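Local atomic coordinates of PcaV transcriptional regulator (Streptomyces coelicolor, PDB entry 4G9Y), a protein that probably acts as a ligand-responsive DNA-binding transcription factor of the MarR family, with a binding site for 3,4-dihydroxybenzoate. Residues His24-Leu27 against Trp28-Val32. Residues are numbered along the deposited sequence; the frame is centred on the assembly and turned at random.
Sequences HYLL and WNTMV
Asn29 turns its amide back over the preceding helical turn, where ND2 makes two contacts with Tyr25. One is with the backbone: ND2 donates to Tyr25 O at 2.9 Å with an N-H...O angle of 161°, arriving above the carbonyl plane while the Asn29 backbone N reaches the same oxygen from the opposite face. The other is amide-over-ring packing: ND2 lies over the middle of the phenol ring, 3.3 Å above its plane, and the 57° between ring and amide planes shows that the amide is not stacked flat. With CG of Tyr25 trans to the backbone N (chi1 178°), the ring swings along the helix surface so that one face meets Asn29 ND2. Leu26 O is likewise gripped twice, by Thr30 N at 3.0 Å and by Thr30 OG1 at 3.2 Å. Along another side, Leu27 CD2 packs 4.1 Å from Met31 SD, the two chains pointing the same way. These i to i+4 pairs belong to the last turns of helix 13-31 in the MarR-type winged helix-turn-helix protein, and Ala143 of the second subunit packs on Leu26 and Leu27. Val32 CG1 lies 3.7 Å above the Trp28 ring, whose NE1 hydrogen-bonds to Thr36 O. His24 binds 3,4-dihydroxybenzoate, absent here; its NE2 is hydrogen-bonded to Asn117 OD1 and its ring meets Phe120 edge-to-face.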
loop_
_atom_site.group_PDB
_atom_site.type_symbol
_atom_site.label_atom_id
_atom_site.label_comp_id
_atom_site.label_asym_id
_atom_site.label_seq_id
_atom_site.Cartn_x
_atom_site.Cartn_y
_atom_site.Cartn_z
ATOM N N HIS A 24 -3.653 -8.079 -4.329
ATOM C CA HIS A 24 -3.641 -9.040 -3.224
ATOM C C HIS A 24 -4.708 -8.683 -2.178
ATOM O O HIS A 24 -5.393 -9.555 -1.637
ATOM C CB HIS A 24 -2.260 -9.100 -2.569
ATOM C CG HIS A 24 -2.127 -10.217 -1.590
ATOM N ND1 HIS A 24 -2.461 -10.082 -0.262
ATOM C CD2 HIS A 24 -1.745 -11.505 -1.754
ATOM C CE1 HIS A 24 -2.276 -11.237 0.354
ATOM N NE2 HIS A 24 -1.837 -12.115 -0.528
ATOM N N TYR A 25 -4.851 -7.391 -1.905
ATOM C CA TYR A 25 -5.865 -6.908 -0.963
ATOM C C TYR A 25 -7.265 -7.252 -1.465
ATOM O O TYR A 25 -8.133 -7.663 -0.689
ATOM C CB TYR A 25 -5.717 -5.390 -0.767
ATOM C CG TYR A 25 -6.743 -4.756 0.147
ATOM C CD1 TYR A 25 -7.872 -4.132 -0.368
ATOM C CD2 TYR A 25 -6.570 -4.768 1.531
ATOM C CE1 TYR A 25 -8.808 -3.542 0.474
ATOM C CE2 TYR A 25 -7.492 -4.185 2.373
ATOM C CZ TYR A 25 -8.611 -3.575 1.843
ATOM O OH TYR A 25 -9.529 -2.994 2.684
ATOM N N LEU A 26 -7.480 -7.100 -2.766
ATOM C CA LEU A 26 -8.760 -7.478 -3.375
ATOM C C LEU A 26 -9.053 -8.968 -3.186
ATOM O O LEU A 26 -10.168 -9.347 -2.834
ATOM C CB LEU A 26 -8.785 -7.111 -4.867
ATOM C CG LEU A 26 -9.980 -7.627 -5.677
ATOM C CD1 LEU A 26 -11.258 -6.913 -5.275
ATOM C CD2 LEU A 26 -9.734 -7.503 -7.180
ATOM N N LEU A 27 -8.054 -9.818 -3.401
ATOM C CA LEU A 27 -8.274 -11.257 -3.256
ATOM C C LEU A 27 -8.487 -11.662 -1.803
ATOM O O LEU A 27 -9.238 -12.591 -1.518
ATOM C CB LEU A 27 -7.118 -12.061 -3.851
ATOM C CG LEU A 27 -7.144 -12.331 -5.357
ATOM C CD1 LEU A 27 -6.209 -13.488 -5.659
ATOM C CD2 LEU A 27 -8.556 -12.641 -5.852
ATOM N N TRP A 28 -7.826 -10.970 -0.881
ATOM C CA TRP A 28 -8.086 -11.222 0.535
ATOM C C TRP A 28 -9.556 -10.993 0.831
ATOM O O TRP A 28 -10.210 -11.794 1.502
ATOM C CB TRP A 28 -7.243 -10.328 1.443
ATOM C CG TRP A 28 -7.518 -10.575 2.941
ATOM C CD1 TRP A 28 -8.570 -10.099 3.689
ATOM C CD2 TRP A 28 -6.718 -11.361 3.836
ATOM N NE1 TRP A 28 -8.464 -10.543 4.994
ATOM C CE2 TRP A 28 -7.337 -11.319 5.105
ATOM C CE3 TRP A 28 -5.519 -12.083 3.686
ATOM C CZ2 TRP A 28 -6.811 -11.980 6.208
ATOM C CZ3 TRP A 28 -5.002 -12.740 4.788
ATOM C CH2 TRP A 28 -5.647 -12.685 6.032
ATOM N N ASN A 29 -10.081 -9.888 0.328
ATOM C CA ASN A 29 -11.453 -9.533 0.613
ATOM C C ASN A 29 -12.471 -10.437 -0.084
ATOM O O ASN A 29 -13.544 -10.698 0.453
ATOM C CB ASN A 29 -11.705 -8.039 0.342
ATOM C CG ASN A 29 -11.170 -7.165 1.460
ATOM O OD1 ASN A 29 -11.848 -6.944 2.461
ATOM N ND2 ASN A 29 -9.927 -6.714 1.326
ATOM N N THR A 30 -12.130 -10.956 -1.255
ATOM C CA THR A 30 -13.089 -11.800 -1.958
ATOM C C THR A 30 -12.928 -13.290 -1.624
ATOM O O THR A 30 -13.882 -14.041 -1.696
ATOM C CB THR A 30 -13.031 -11.595 -3.480
ATOM O OG1 THR A 30 -11.732 -11.933 -3.942
ATOM C CG2 THR A 30 -13.323 -10.140 -3.857
ATOM N N MET A 31 -11.736 -13.720 -1.238
ATOM C CA MET A 31 -11.507 -15.149 -1.029
ATOM C C MET A 31 -11.217 -15.545 0.425
ATOM O O MET A 31 -11.234 -16.729 0.773
ATOM C CB MET A 31 -10.363 -15.645 -1.917
ATOM C CG MET A 31 -10.675 -15.626 -3.404
ATOM S SD MET A 31 -9.269 -16.315 -4.291
ATOM C CE MET A 31 -9.302 -18.023 -3.707
ATOM N N VAL A 32 -10.900 -14.574 1.265
ATOM C CA VAL A 32 -10.577 -14.904 2.648
ATOM C C VAL A 32 -11.675 -14.413 3.565
ATOM O O VAL A 32 -12.399 -15.214 4.140
ATOM C CB VAL A 32 -9.226 -14.343 3.090
ATOM C CG1 VAL A 32 -8.978 -14.670 4.554
ATOM C CG2 VAL A 32 -8.087 -14.915 2.198
#